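Local structure of Mono(ADP-ribosyl)transferase SpvB (Salmonella typhimurium, 2GWM) at residues L124-E129 with I194-L199; D115-N120 with L177-D182; E66-L71 with K133-G138; Y11-Y16 with V140-G145; G82-K87 with I119-L124. The protein probably transfers ADP-ribose from NAD+ to host-cell actin, which prevents its polymerization into filaments and breaks down the cytoskeleton. All coordinates share one frame; numbering follows the deposited sequence.

Contact 1. Residues L124-E129 with I194-L199; sequences LNIYLE and INMRVL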
# COMPACT_ATOMS: atom_id res chain seq x y z
N LEU A 124 10.66 -3.86 3.07
CA LEU A 124 9.80 -4.27 4.20
C LEU A 124 9.42 -5.73 4.10
O LEU A 124 8.93 -6.21 3.07
CB LEU A 124 8.51 -3.46 4.17
CG LEU A 124 8.67 -1.98 4.17
CD1 LEU A 124 7.30 -1.27 4.22
CD2 LEU A 124 9.57 -1.43 5.23
N ASN A 125 9.64 -6.47 5.19
CA ASN A 125 9.28 -7.84 5.35
C ASN A 125 8.19 -7.83 6.40
O ASN A 125 8.43 -7.56 7.51
CB ASN A 125 10.54 -8.61 5.89
CG ASN A 125 10.31 -10.06 6.12
OD1 ASN A 125 9.73 -10.77 5.27
ND2 ASN A 125 10.79 -10.56 7.29
N ILE A 126 6.96 -7.99 5.93
CA ILE A 126 5.75 -7.73 6.72
C ILE A 126 5.03 -8.99 7.11
O ILE A 126 4.40 -9.63 6.26
CB ILE A 126 4.79 -6.81 5.93
CG1 ILE A 126 5.47 -5.52 5.50
CG2 ILE A 126 3.58 -6.48 6.79
CD1 ILE A 126 4.62 -4.67 4.60
N TYR A 127 5.13 -9.36 8.38
CA TYR A 127 4.46 -10.54 8.88
C TYR A 127 2.99 -10.28 9.14
O TYR A 127 2.63 -9.22 9.64
CB TYR A 127 5.12 -11.04 10.14
CG TYR A 127 6.54 -11.55 9.84
CD1 TYR A 127 6.73 -12.72 9.12
CD2 TYR A 127 7.68 -10.82 10.21
CE1 TYR A 127 7.98 -13.22 8.87
CE2 TYR A 127 8.95 -11.27 9.92
CZ TYR A 127 9.11 -12.48 9.22
OH TYR A 127 10.40 -12.92 8.96
N LEU A 128 2.18 -11.28 8.88
CA LEU A 128 0.74 -11.18 9.02
C LEU A 128 0.24 -12.24 9.93
O LEU A 128 0.75 -13.33 9.90
CB LEU A 128 0.07 -11.41 7.66
CG LEU A 128 0.53 -10.45 6.57
CD1 LEU A 128 -0.19 -10.81 5.27
CD2 LEU A 128 0.32 -8.96 6.91
N GLU A 129 -0.73 -11.90 10.77
CA GLU A 129 -1.42 -12.90 11.58
C GLU A 129 -2.77 -13.22 10.97
O GLU A 129 -3.30 -12.45 10.19
CB GLU A 129 -1.62 -12.38 13.01
CG GLU A 129 -0.37 -12.20 13.81
CD GLU A 129 0.49 -13.43 13.81
OE1 GLU A 129 -0.07 -14.51 14.16
OE2 GLU A 129 1.70 -13.33 13.46
N ILE A 194 13.45 -3.83 6.93
CA ILE A 194 12.67 -3.57 8.10
C ILE A 194 11.70 -4.71 8.21
O ILE A 194 10.88 -4.94 7.34
CB ILE A 194 11.91 -2.26 8.08
CG1 ILE A 194 12.86 -1.10 7.81
CG2 ILE A 194 11.20 -2.06 9.42
CD1 ILE A 194 12.17 0.25 7.74
N ASN A 195 11.80 -5.44 9.33
CA ASN A 195 10.90 -6.53 9.70
C ASN A 195 9.78 -5.93 10.52
O ASN A 195 10.01 -5.34 11.58
CB ASN A 195 11.66 -7.61 10.48
CG ASN A 195 12.78 -8.21 9.70
OD1 ASN A 195 13.98 -8.13 10.11
ND2 ASN A 195 12.42 -8.86 8.63
N MET A 196 8.57 -6.10 10.03
CA MET A 196 7.36 -5.48 10.57
C MET A 196 6.30 -6.53 10.79
O MET A 196 6.35 -7.61 10.20
CB MET A 196 6.72 -4.51 9.54
CG MET A 196 7.58 -3.49 9.07
SD MET A 196 6.65 -2.38 8.07
CE MET A 196 7.41 -0.90 8.50
N ARG A 197 5.26 -6.16 11.55
CA ARG A 197 4.14 -7.05 11.77
C ARG A 197 2.85 -6.26 11.74
O ARG A 197 2.76 -5.22 12.41
CB ARG A 197 4.26 -7.76 13.11
CG ARG A 197 3.19 -8.79 13.37
CD ARG A 197 3.48 -9.65 14.61
NE ARG A 197 4.80 -10.20 14.56
CZ ARG A 197 5.17 -11.27 13.89
NH1 ARG A 197 4.29 -12.04 13.28
NH2 ARG A 197 6.47 -11.52 13.81
N VAL A 198 1.88 -6.71 10.95
CA VAL A 198 0.54 -6.07 10.99
C VAL A 198 -0.16 -6.47 12.28
O VAL A 198 -0.18 -7.64 12.63
CB VAL A 198 -0.28 -6.44 9.75
CG1 VAL A 198 -1.73 -5.92 9.89
CG2 VAL A 198 0.33 -5.84 8.51
N LEU A 199 -0.68 -5.49 13.04
CA LEU A 199 -1.49 -5.74 14.22
C LEU A 199 -2.96 -5.72 13.85
O LEU A 199 -3.46 -4.67 13.49
CB LEU A 199 -1.21 -4.69 15.32
CG LEU A 199 0.26 -4.54 15.70
CD1 LEU A 199 0.55 -3.37 16.67
CD2 LEU A 199 0.75 -5.82 16.35
O HOH W 1 -1.63 -9.32 10.98
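Asn125 and Met196 belong to strands 122-127 and 192-198, parallel neighbours in the five-stranded mixed sheet of the ADP-ribosyltransferase core. Four backbone bonds join the two segments: Asn125 N donates to Ile194 O (2.9 Å), Asn125 O receives Met196 N (2.9 Å), Tyr127 N reaches Met196 O (2.8 Å) and Tyr127 O receives Val198 N (2.9 Å). Leu124 and Ile126 turn their backbone groups to strand 78-83 instead, bonding Arg81 and Val79. Beyond Tyr127 a water takes over, accepting from Glu129 N and donating to Val198 O. On one face Leu124 CD2 packs 3.8 Å from Ile194 CB, and Ile126 CG2 meets a methyl of Val198. On the other, Tyr127 CB sits over the Arg197 guanidinium, whose plane lies 7° from that of the phenol ring. Both charged ends of this face have second partners, Glu160 for Arg197 NE and Arg77 for Glu129 OE1. Between them, Arg197 NH1 forms a salt bridge with Glu129 OE2 at 2.9 Å; the hydrogen bond within it is weak, its N-H...O angle only 124°.

Contact 2. Residues D115-N120 with L177-D182; sequences DKAWIN and LRLSDD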
# COMPACT_ATOMS: atom_id res chain seq x y z
N ASP A 115 4.79 -12.35 -3.11
CA ASP A 115 5.77 -13.14 -3.90
C ASP A 115 7.11 -12.53 -3.89
O ASP A 115 8.09 -13.25 -3.85
CB ASP A 115 5.35 -13.21 -5.38
CG ASP A 115 4.17 -14.12 -5.63
OD1 ASP A 115 3.69 -14.81 -4.69
OD2 ASP A 115 3.75 -14.15 -6.80
N LYS A 116 7.20 -11.21 -3.98
CA LYS A 116 8.49 -10.57 -4.08
C LYS A 116 8.48 -9.09 -3.73
O LYS A 116 7.45 -8.45 -3.76
CB LYS A 116 8.98 -10.76 -5.50
CG LYS A 116 8.33 -9.81 -6.47
CD LYS A 116 8.86 -10.04 -7.86
CE LYS A 116 7.84 -10.66 -8.81
NZ LYS A 116 8.44 -10.83 -10.20
N ALA A 117 9.63 -8.55 -3.37
CA ALA A 117 9.73 -7.08 -3.24
C ALA A 117 10.50 -6.50 -4.41
O ALA A 117 11.49 -7.07 -4.86
CB ALA A 117 10.44 -6.75 -2.01
N TRP A 118 10.05 -5.34 -4.86
CA TRP A 118 10.80 -4.55 -5.81
C TRP A 118 11.86 -3.81 -5.06
O TRP A 118 11.64 -3.09 -4.10
CB TRP A 118 9.88 -3.60 -6.57
CG TRP A 118 9.06 -4.43 -7.57
CD1 TRP A 118 8.03 -5.30 -7.28
CD2 TRP A 118 9.30 -4.55 -8.96
NE1 TRP A 118 7.58 -5.89 -8.43
CE2 TRP A 118 8.35 -5.45 -9.48
CE3 TRP A 118 10.19 -3.94 -9.83
CZ2 TRP A 118 8.28 -5.77 -10.82
CZ3 TRP A 118 10.14 -4.26 -11.17
CH2 TRP A 118 9.18 -5.16 -11.65
N ILE A 119 13.08 -4.02 -5.53
CA ILE A 119 14.25 -3.44 -4.85
C ILE A 119 14.15 -1.92 -4.77
O ILE A 119 13.72 -1.25 -5.73
CB ILE A 119 15.49 -3.87 -5.59
CG1 ILE A 119 15.72 -5.39 -5.47
CG2 ILE A 119 16.73 -3.06 -5.11
CD1 ILE A 119 16.74 -5.95 -6.38
N ASN A 120 14.49 -1.40 -3.60
CA ASN A 120 14.54 -0.01 -3.31
C ASN A 120 15.46 0.19 -2.10
O ASN A 120 16.04 -0.79 -1.63
CB ASN A 120 13.14 0.53 -2.99
CG ASN A 120 12.91 1.91 -3.46
OD1 ASN A 120 13.78 2.80 -3.36
ND2 ASN A 120 11.67 2.16 -4.01
N LEU A 177 14.76 -13.39 1.25
CA LEU A 177 13.62 -12.67 0.60
C LEU A 177 13.62 -12.98 -0.91
O LEU A 177 14.63 -13.22 -1.51
CB LEU A 177 13.71 -11.16 0.91
CG LEU A 177 13.75 -10.77 2.39
CD1 LEU A 177 13.94 -9.30 2.60
CD2 LEU A 177 12.54 -11.23 3.16
N ARG A 178 12.45 -12.97 -1.58
CA ARG A 178 12.44 -13.04 -3.07
C ARG A 178 12.33 -11.59 -3.54
O ARG A 178 11.52 -10.82 -3.07
CB ARG A 178 11.26 -13.85 -3.67
CG ARG A 178 11.32 -13.94 -5.26
CD ARG A 178 10.28 -14.91 -5.90
NE ARG A 178 9.61 -14.37 -7.10
CZ ARG A 178 8.49 -14.87 -7.65
NH1 ARG A 178 7.89 -15.95 -7.13
NH2 ARG A 178 7.95 -14.29 -8.72
N LEU A 179 13.28 -11.21 -4.35
CA LEU A 179 13.37 -9.85 -4.84
C LEU A 179 13.00 -9.85 -6.31
O LEU A 179 13.20 -10.82 -7.03
CB LEU A 179 14.82 -9.35 -4.67
CG LEU A 179 15.23 -9.33 -3.19
CD1 LEU A 179 16.74 -9.02 -3.13
CD2 LEU A 179 14.44 -8.34 -2.36
N SER A 180 12.52 -8.69 -6.76
CA SER A 180 12.37 -8.36 -8.17
C SER A 180 13.66 -8.59 -8.93
O SER A 180 14.71 -8.33 -8.40
CB SER A 180 12.04 -6.85 -8.29
OG SER A 180 13.16 -5.96 -7.89
N ASP A 181 13.60 -9.15 -10.13
CA ASP A 181 14.81 -9.38 -10.92
C ASP A 181 14.61 -8.78 -12.30
O ASP A 181 15.11 -9.29 -13.31
CB ASP A 181 15.22 -10.87 -10.96
CG ASP A 181 16.71 -11.07 -11.34
OD1 ASP A 181 17.60 -10.19 -11.04
OD2 ASP A 181 17.02 -12.15 -11.93
N ASP A 182 13.95 -7.64 -12.31
CA ASP A 182 13.66 -6.89 -13.52
C ASP A 182 14.94 -6.23 -14.11
O ASP A 182 16.07 -6.43 -13.62
CB ASP A 182 12.64 -5.83 -13.20
CG ASP A 182 13.15 -4.83 -12.17
OD1 ASP A 182 13.17 -5.18 -10.97
OD2 ASP A 182 13.52 -3.70 -12.55
O HOH W 2 10.61 -8.32 -10.84
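Ala117 is gripped by backbone bonds on both its polar atoms: its O receives Ser180 N at 2.7 Å, and its N donates to Arg178 O at 3.0 Å, making a single bridge with Leu179 between two loops. A side chain adds the third bond. With chi1 at 67°, Ser180 OG sits between its own N and carbonyl carbon, where it accepts Ile119 N almost straight (3.1 Å, 169°). The same hydroxyl donates weakly to Asp182 OD1, while Asp182 OD2 is taken by Thr184. Ser180 CB lies over the five-membered ring of Trp118, a CH-pi contact 4.0 Å from the centroid, and Asp182 OD1 comes obliquely to within 3.2 Å of Trp118 CZ3. Farther out, Arg178 folds over Asp115: its CB touches Asp115 O, and Asp115 CB lies over one face of its guanidinium. Lys116 NZ is 3.8 Å from Arg178 NH2, a like-charged pair that the nearby Asp115 carboxylate may temper. The Ile119 and Leu179 side chains cross at about a right angle, CG1 of Ile119 4.1 Å from CB of Leu179. The contact ties the loop between strands 110-112 and 122-127 to the one between helix 168-175 and strand 192-198, with Ala117 resting on Tyr80 of strand 78-83 and Ile123 of strand 122-127.

Contact 3. Residues E66-L71 with K133-G138; sequences EGLSSL and KGRILG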
# COMPACT_ATOMS: atom_id res chain seq x y z
N GLU A 66 -14.86 -1.84 0.54
CA GLU A 66 -15.82 -2.94 0.63
C GLU A 66 -15.57 -3.94 -0.49
O GLU A 66 -15.65 -5.15 -0.24
CB GLU A 66 -17.24 -2.41 0.58
CG GLU A 66 -18.28 -3.50 0.47
CD GLU A 66 -18.33 -4.45 1.61
OE1 GLU A 66 -17.88 -4.04 2.71
OE2 GLU A 66 -18.81 -5.61 1.38
N GLY A 67 -15.28 -3.47 -1.72
CA GLY A 67 -14.93 -4.40 -2.76
C GLY A 67 -13.74 -5.26 -2.33
O GLY A 67 -13.72 -6.45 -2.49
N LEU A 68 -12.75 -4.61 -1.76
CA LEU A 68 -11.57 -5.33 -1.32
C LEU A 68 -11.92 -6.37 -0.28
O LEU A 68 -11.49 -7.53 -0.37
CB LEU A 68 -10.58 -4.35 -0.75
CG LEU A 68 -9.24 -4.89 -0.27
CD1 LEU A 68 -8.46 -5.52 -1.34
CD2 LEU A 68 -8.44 -3.79 0.36
N SER A 69 -12.65 -5.94 0.75
CA SER A 69 -13.03 -6.83 1.84
C SER A 69 -13.77 -8.08 1.32
O SER A 69 -13.69 -9.16 1.91
CB SER A 69 -13.80 -6.06 2.87
OG SER A 69 -14.24 -6.84 3.97
N SER A 70 -14.51 -7.95 0.22
CA SER A 70 -15.35 -9.03 -0.27
C SER A 70 -14.58 -10.09 -1.02
O SER A 70 -15.11 -11.16 -1.32
CB SER A 70 -16.45 -8.46 -1.15
OG SER A 70 -15.93 -8.07 -2.40
N LEU A 71 -13.29 -9.83 -1.26
CA LEU A 71 -12.47 -10.79 -1.94
C LEU A 71 -12.06 -11.90 -0.99
O LEU A 71 -12.08 -11.75 0.24
CB LEU A 71 -11.21 -10.11 -2.49
CG LEU A 71 -11.41 -9.05 -3.59
CD1 LEU A 71 -10.12 -8.45 -4.09
CD2 LEU A 71 -12.16 -9.60 -4.76
N LYS A 133 -6.68 -7.94 7.27
CA LYS A 133 -7.59 -7.34 6.27
C LYS A 133 -7.04 -7.29 4.85
O LYS A 133 -7.67 -6.80 3.93
CB LYS A 133 -7.96 -5.93 6.72
CG LYS A 133 -8.86 -5.92 7.94
CD LYS A 133 -9.30 -4.50 8.24
CE LYS A 133 -10.31 -4.46 9.40
NZ LYS A 133 -11.61 -5.00 9.01
N GLY A 134 -5.84 -7.82 4.65
CA GLY A 134 -5.27 -7.83 3.34
C GLY A 134 -5.92 -8.85 2.44
O GLY A 134 -6.30 -9.94 2.88
N ARG A 135 -6.05 -8.53 1.16
CA ARG A 135 -6.66 -9.44 0.21
C ARG A 135 -5.89 -9.46 -1.09
O ARG A 135 -5.41 -8.43 -1.60
CB ARG A 135 -8.10 -9.05 -0.07
CG ARG A 135 -9.02 -9.03 1.11
CD ARG A 135 -9.33 -10.42 1.54
NE ARG A 135 -10.32 -10.42 2.62
CZ ARG A 135 -10.03 -10.26 3.92
NH1 ARG A 135 -8.79 -10.05 4.32
NH2 ARG A 135 -10.99 -10.30 4.82
N ILE A 136 -5.71 -10.66 -1.61
CA ILE A 136 -5.09 -10.82 -2.91
C ILE A 136 -6.07 -10.35 -3.98
O ILE A 136 -7.23 -10.73 -4.01
CB ILE A 136 -4.74 -12.30 -3.17
CG1 ILE A 136 -3.61 -12.75 -2.23
CG2 ILE A 136 -4.40 -12.53 -4.64
CD1 ILE A 136 -2.28 -12.25 -2.48
N LEU A 137 -5.57 -9.53 -4.88
CA LEU A 137 -6.45 -8.90 -5.88
C LEU A 137 -6.80 -9.85 -6.99
O LEU A 137 -7.94 -9.85 -7.49
CB LEU A 137 -5.80 -7.67 -6.46
CG LEU A 137 -6.07 -6.28 -5.92
CD1 LEU A 137 -7.04 -6.12 -4.74
CD2 LEU A 137 -5.10 -5.28 -6.08
N GLY A 138 -5.83 -10.66 -7.39
CA GLY A 138 -6.02 -11.55 -8.52
C GLY A 138 -6.44 -10.76 -9.75
O GLY A 138 -5.81 -9.76 -10.09
O HOH W 3 -13.79 -9.84 4.54
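Leu68 lies near the C-terminal end of helix 50-69, and its side chain meets Arg135 and Leu137 through one methyl, CD1. Its CG is anti to the backbone N (chi1 -178°), and CD1 then reaches Leu137 CD1 at 3.7 Å and rests against Arg135 CB. The carbonyl oxygen of Leu68, which also accepts Leu71 N, lies close to the arginine chain, 3.2 Å from Arg135 CG. Ser69 touches the other segment mainly by way of a water, which donates to Ser69 O (2.7 Å) and accepts from Arg135 NH2 (2.9 Å). Leu71 contributes at both ends. Its O, at the edge of the guanidinium, takes a weak, bent bond from Arg135 NE (3.2 Å, 124°), while its CD1 packs on Leu137 CD1 at 3.9 Å. The rotation of the guanidinium is probably set by the chain just before Arg135: NH1 donates to Gly134 O at 2.9 Å, and to His132 O just ahead of the segment. Gly134 O lies in the guanidinium plane, but NH1 stands well above the plane of that carbonyl. A positive group beside the carbonyls of a helix end is probably favourable electrostatically. Leu71 also touches Ile5 and Leu8 of helix 3-24, so the leucines join two helices to strand 135-136. That strand pairs with 149-151, and the side chain of Leu137 is about 4 Å from that of Glu148, the predicted active-site glutamate of the Arg-Ser-Glu set characteristic of arginine-specific ADP-ribosyltransferases.

Contact 4. Residues Y11-Y16 with V140-G145; sequences YSAQGY and VAHFKG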
# COMPACT_ATOMS: atom_id res chain seq x y z
N TYR A 11 -9.77 1.86 -8.75
CA TYR A 11 -8.69 2.15 -7.82
C TYR A 11 -7.37 1.59 -8.37
O TYR A 11 -6.38 2.28 -8.44
CB TYR A 11 -8.99 1.51 -6.45
CG TYR A 11 -7.78 1.62 -5.57
CD1 TYR A 11 -7.55 2.74 -4.81
CD2 TYR A 11 -6.84 0.61 -5.55
CE1 TYR A 11 -6.37 2.85 -4.04
CE2 TYR A 11 -5.66 0.74 -4.79
CZ TYR A 11 -5.43 1.85 -4.07
OH TYR A 11 -4.24 1.94 -3.34
N SER A 12 -7.39 0.31 -8.69
CA SER A 12 -6.18 -0.38 -9.18
C SER A 12 -5.64 0.27 -10.47
O SER A 12 -4.43 0.43 -10.64
CB SER A 12 -6.46 -1.88 -9.35
OG SER A 12 -5.36 -2.57 -9.94
N ALA A 13 -6.54 0.58 -11.38
CA ALA A 13 -6.14 1.16 -12.66
C ALA A 13 -5.61 2.57 -12.53
O ALA A 13 -4.61 2.94 -13.16
CB ALA A 13 -7.31 1.19 -13.56
N GLN A 14 -6.30 3.39 -11.75
CA GLN A 14 -5.98 4.81 -11.72
C GLN A 14 -6.35 5.55 -10.45
O GLN A 14 -5.72 6.57 -10.15
CB GLN A 14 -6.64 5.51 -12.90
CG GLN A 14 -8.14 5.36 -12.93
CD GLN A 14 -8.64 5.77 -14.30
OE1 GLN A 14 -8.45 6.91 -14.66
NE2 GLN A 14 -9.18 4.83 -15.11
N GLY A 15 -7.35 5.10 -9.70
CA GLY A 15 -7.81 5.89 -8.60
C GLY A 15 -6.78 5.97 -7.51
O GLY A 15 -6.79 6.91 -6.73
N TYR A 16 -5.89 4.98 -7.45
CA TYR A 16 -4.87 4.97 -6.40
C TYR A 16 -4.04 6.24 -6.41
O TYR A 16 -3.62 6.69 -5.34
CB TYR A 16 -3.94 3.74 -6.60
CG TYR A 16 -3.03 3.84 -7.77
CD1 TYR A 16 -1.84 4.54 -7.67
CD2 TYR A 16 -3.41 3.36 -9.02
CE1 TYR A 16 -1.05 4.70 -8.75
CE2 TYR A 16 -2.63 3.55 -10.11
CZ TYR A 16 -1.44 4.22 -9.96
OH TYR A 16 -0.70 4.39 -11.07
N VAL A 140 -8.84 -8.84 -10.24
CA VAL A 140 -9.32 -7.49 -9.99
C VAL A 140 -8.24 -6.47 -10.35
O VAL A 140 -8.53 -5.33 -10.70
CB VAL A 140 -9.76 -7.32 -8.57
CG1 VAL A 140 -10.09 -5.89 -8.30
CG2 VAL A 140 -10.97 -8.19 -8.36
N ALA A 141 -6.97 -6.87 -10.24
CA ALA A 141 -5.88 -5.93 -10.53
C ALA A 141 -5.94 -5.53 -11.99
O ALA A 141 -6.21 -6.37 -12.87
CB ALA A 141 -4.54 -6.59 -10.24
N HIS A 142 -5.60 -4.29 -12.28
CA HIS A 142 -5.68 -3.82 -13.65
C HIS A 142 -4.69 -4.52 -14.52
O HIS A 142 -5.04 -4.99 -15.62
CB HIS A 142 -5.45 -2.32 -13.72
CG HIS A 142 -5.71 -1.77 -15.08
ND1 HIS A 142 -6.98 -1.73 -15.62
CD2 HIS A 142 -4.87 -1.36 -16.05
CE1 HIS A 142 -6.90 -1.23 -16.84
NE2 HIS A 142 -5.64 -1.01 -17.13
N PHE A 143 -3.43 -4.54 -14.08
CA PHE A 143 -2.39 -5.25 -14.78
C PHE A 143 -2.22 -6.61 -14.11
O PHE A 143 -2.15 -6.71 -12.89
CB PHE A 143 -1.10 -4.44 -14.76
CG PHE A 143 -1.16 -3.18 -15.59
CD1 PHE A 143 -1.24 -3.25 -16.96
CD2 PHE A 143 -1.09 -1.92 -15.02
CE1 PHE A 143 -1.31 -2.09 -17.74
CE2 PHE A 143 -1.16 -0.78 -15.78
CZ PHE A 143 -1.24 -0.87 -17.16
N LYS A 144 -2.16 -7.64 -14.94
CA LYS A 144 -2.22 -9.02 -14.47
C LYS A 144 -0.80 -9.54 -14.28
O LYS A 144 0.18 -8.94 -14.75
CB LYS A 144 -2.98 -9.87 -15.48
CG LYS A 144 -4.25 -9.21 -16.03
CD LYS A 144 -5.31 -8.95 -14.97
CE LYS A 144 -6.41 -8.04 -15.57
NZ LYS A 144 -7.66 -7.94 -14.81
N GLY A 145 -0.68 -10.65 -13.55
CA GLY A 145 0.59 -11.36 -13.50
C GLY A 145 1.62 -10.77 -12.54
O GLY A 145 2.81 -11.06 -12.65
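His142 leans on helix 3-24 at Ser12 and Ala13, and its side chain can be followed outward atom by atom. CB lies 3.7 Å from Ala13 CA and is also near Ser12 OG. From there CG, anti to the histidine N (chi1 -172°), carries the ring alongside Ala13, so that the alanine methyl stands over one imidazole face. This is a CH-pi contact, with Ala13 CB 3.9 Å from the ring centroid and displaced toward the rim. ND1 is the ring atom nearest that methyl, at 3.6 Å, and CE1 follows at 4.1 Å. At its edge the imidazole turns to Phe143, with CD2 of His142 standing over the centre of the phenyl ring. The backbone beneath is held from two directions. Ser12 OG accepts His142 N at 2.9 Å, with an N-H...O angle of 158°, and the carbonyl oxygen of the same peptide unit, Ala141 O, receives Lys144 NZ at 2.9 Å. The lysine has a second partner in Asp139, a salt bridge. The one hydrogen bond between the segments is thus set in a peptide fixed at both ends. The loop lies between strands 135-136 and 149-151, just ahead of the predicted active-site Glu148, consistent with the turn-turn loop of ADP-ribosylating toxins. Val140 extends the contact along helix 3-24 to Leu8 and Arg9.

Contact 5. Residues G82-K87 with I119-L124; sequences GLKLDK and INDTIL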
# COMPACT_ATOMS: atom_id res chain seq x y z
N GLY A 82 8.91 -2.93 -1.28
CA GLY A 82 10.05 -2.02 -1.44
C GLY A 82 9.56 -0.59 -1.33
O GLY A 82 8.52 -0.22 -1.96
N LEU A 83 10.25 0.23 -0.52
CA LEU A 83 9.98 1.68 -0.32
C LEU A 83 11.25 2.51 -0.52
O LEU A 83 12.36 2.09 -0.24
CB LEU A 83 9.46 2.01 1.11
CG LEU A 83 8.12 1.57 1.67
CD1 LEU A 83 7.94 2.19 3.04
CD2 LEU A 83 7.00 1.99 0.76
N LYS A 84 11.08 3.75 -0.95
CA LYS A 84 12.14 4.70 -0.95
C LYS A 84 11.92 5.53 0.27
O LYS A 84 10.97 6.36 0.30
CB LYS A 84 12.04 5.53 -2.21
CG LYS A 84 13.20 6.38 -2.43
CD LYS A 84 13.07 7.16 -3.71
CE LYS A 84 14.42 7.70 -4.13
NZ LYS A 84 15.23 8.27 -2.98
N LEU A 85 12.73 5.32 1.30
CA LEU A 85 12.66 6.13 2.52
C LEU A 85 13.78 7.10 2.71
O LEU A 85 13.70 7.90 3.64
CB LEU A 85 12.61 5.25 3.77
CG LEU A 85 11.40 4.38 4.01
CD1 LEU A 85 11.61 3.65 5.36
CD2 LEU A 85 10.12 5.19 3.98
N ASP A 86 14.81 7.11 1.86
CA ASP A 86 15.96 7.94 2.09
C ASP A 86 15.90 9.32 1.44
O ASP A 86 16.92 10.01 1.39
CB ASP A 86 17.24 7.20 1.68
CG ASP A 86 17.55 6.07 2.60
OD1 ASP A 86 17.47 6.26 3.79
OD2 ASP A 86 17.91 4.98 2.14
N LYS A 87 14.70 9.74 1.04
CA LYS A 87 14.48 11.11 0.53
C LYS A 87 14.54 12.10 1.70
O LYS A 87 13.90 11.87 2.73
CB LYS A 87 13.11 11.23 -0.13
CG LYS A 87 12.78 10.15 -1.16
CD LYS A 87 11.68 10.52 -2.17
CE LYS A 87 10.47 11.18 -1.53
NZ LYS A 87 9.63 11.94 -2.53
N ILE A 119 13.08 -4.02 -5.53
CA ILE A 119 14.25 -3.44 -4.85
C ILE A 119 14.15 -1.92 -4.77
O ILE A 119 13.72 -1.25 -5.73
CB ILE A 119 15.49 -3.87 -5.59
CG1 ILE A 119 15.72 -5.39 -5.47
CG2 ILE A 119 16.73 -3.06 -5.11
CD1 ILE A 119 16.74 -5.95 -6.38
N ASN A 120 14.49 -1.40 -3.60
CA ASN A 120 14.54 -0.01 -3.31
C ASN A 120 15.46 0.19 -2.10
O ASN A 120 16.04 -0.79 -1.63
CB ASN A 120 13.14 0.53 -2.99
CG ASN A 120 12.91 1.91 -3.46
OD1 ASN A 120 13.78 2.80 -3.36
ND2 ASN A 120 11.67 2.16 -4.01
N ASP A 121 15.59 1.41 -1.61
CA ASP A 121 16.48 1.60 -0.46
C ASP A 121 16.06 0.82 0.79
O ASP A 121 16.89 0.43 1.60
CB ASP A 121 16.82 3.07 -0.17
CG ASP A 121 15.66 3.95 0.36
OD1 ASP A 121 14.94 3.50 1.27
OD2 ASP A 121 15.53 5.13 -0.13
N THR A 122 14.77 0.57 0.91
CA THR A 122 14.20 -0.13 2.03
C THR A 122 13.35 -1.30 1.55
O THR A 122 12.48 -1.13 0.69
CB THR A 122 13.33 0.84 2.85
OG1 THR A 122 14.11 1.92 3.28
CG2 THR A 122 12.71 0.15 4.02
N ILE A 123 13.56 -2.47 2.10
CA ILE A 123 12.72 -3.61 1.88
C ILE A 123 11.98 -3.88 3.16
O ILE A 123 12.56 -4.07 4.23
CB ILE A 123 13.51 -4.89 1.52
CG1 ILE A 123 14.48 -4.67 0.36
CG2 ILE A 123 12.58 -6.06 1.20
CD1 ILE A 123 13.88 -4.09 -0.86
N LEU A 124 10.66 -3.86 3.07
CA LEU A 124 9.80 -4.27 4.20
C LEU A 124 9.42 -5.73 4.10
O LEU A 124 8.93 -6.21 3.07
CB LEU A 124 8.51 -3.46 4.17
CG LEU A 124 8.67 -1.98 4.17
CD1 LEU A 124 7.30 -1.27 4.22
CD2 LEU A 124 9.57 -1.43 5.23
O HOH W 4 10.11 -0.58 -4.85
O HOH W 5 16.54 6.07 -2.33
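Asn120 lays its side chain against the Leu83 carbonyl and the Lys84 chain, its CB 3.3 Å from Leu83 O and its OD1 3.4 Å from Lys84 CB. Asp121 comes next and forms the polar centre. Its chi1 of 70° turns the carboxylate toward the backbone after the strand, where OD1 takes Leu85 N (2.9 Å, 168°) and OD2 takes Asp86 N (2.9 Å), both on the syn side, Asp86 N tilted farther out of the carboxylate plane. OD1 also receives Thr122 OG1 at 2.7 Å, and a water links OD2 to Lys84 NZ. Asp86 OD2 stands only 3.3 Å from Asp121 OD2, a like-charged approach that Arg192, salt-bridged to Asp86, probably eases. Thr122 forms an antiparallel hydrogen-bonded pair with Leu83, both backbone bonds made, and Ile123 faces Gly82 in a non-hydrogen-bonded pair. At Leu124, CD1 packs 3.7 Å from Leu83 CD1. One carboxylate thus accepts two successive backbone N-H groups where the chain leaves an outer strand of the ADP-ribosyltransferase sheet, the strand that carries Arg81, predicted to act in catalysis.

In the fold
The five contacts fall into two groups. Contacts 1 and 5 share Leu124 and strand 122-127, extending one sheet across three strands, and a probable hydrogen bond of 2.8 Å from Ile194 N to Ile123 O joins them. Contact 2, its centre 11 Å from that of contact 5, shares Ile119 and Asn120 with it and packs Ala117 CB on Ile123 CG2. Contacts 3 and 4, centres 13 Å apart, meet where Leu71 CD2 touches Val140 CG2 at 4.0 Å. The groups come nearest at contacts 2 and 4, whose nearest atoms are about 6 Å apart without touching. Predicted catalytic residues mark both groups: Arg81 lies near contacts 1, 2 and 5, and Glu148 near contacts 3 and 4.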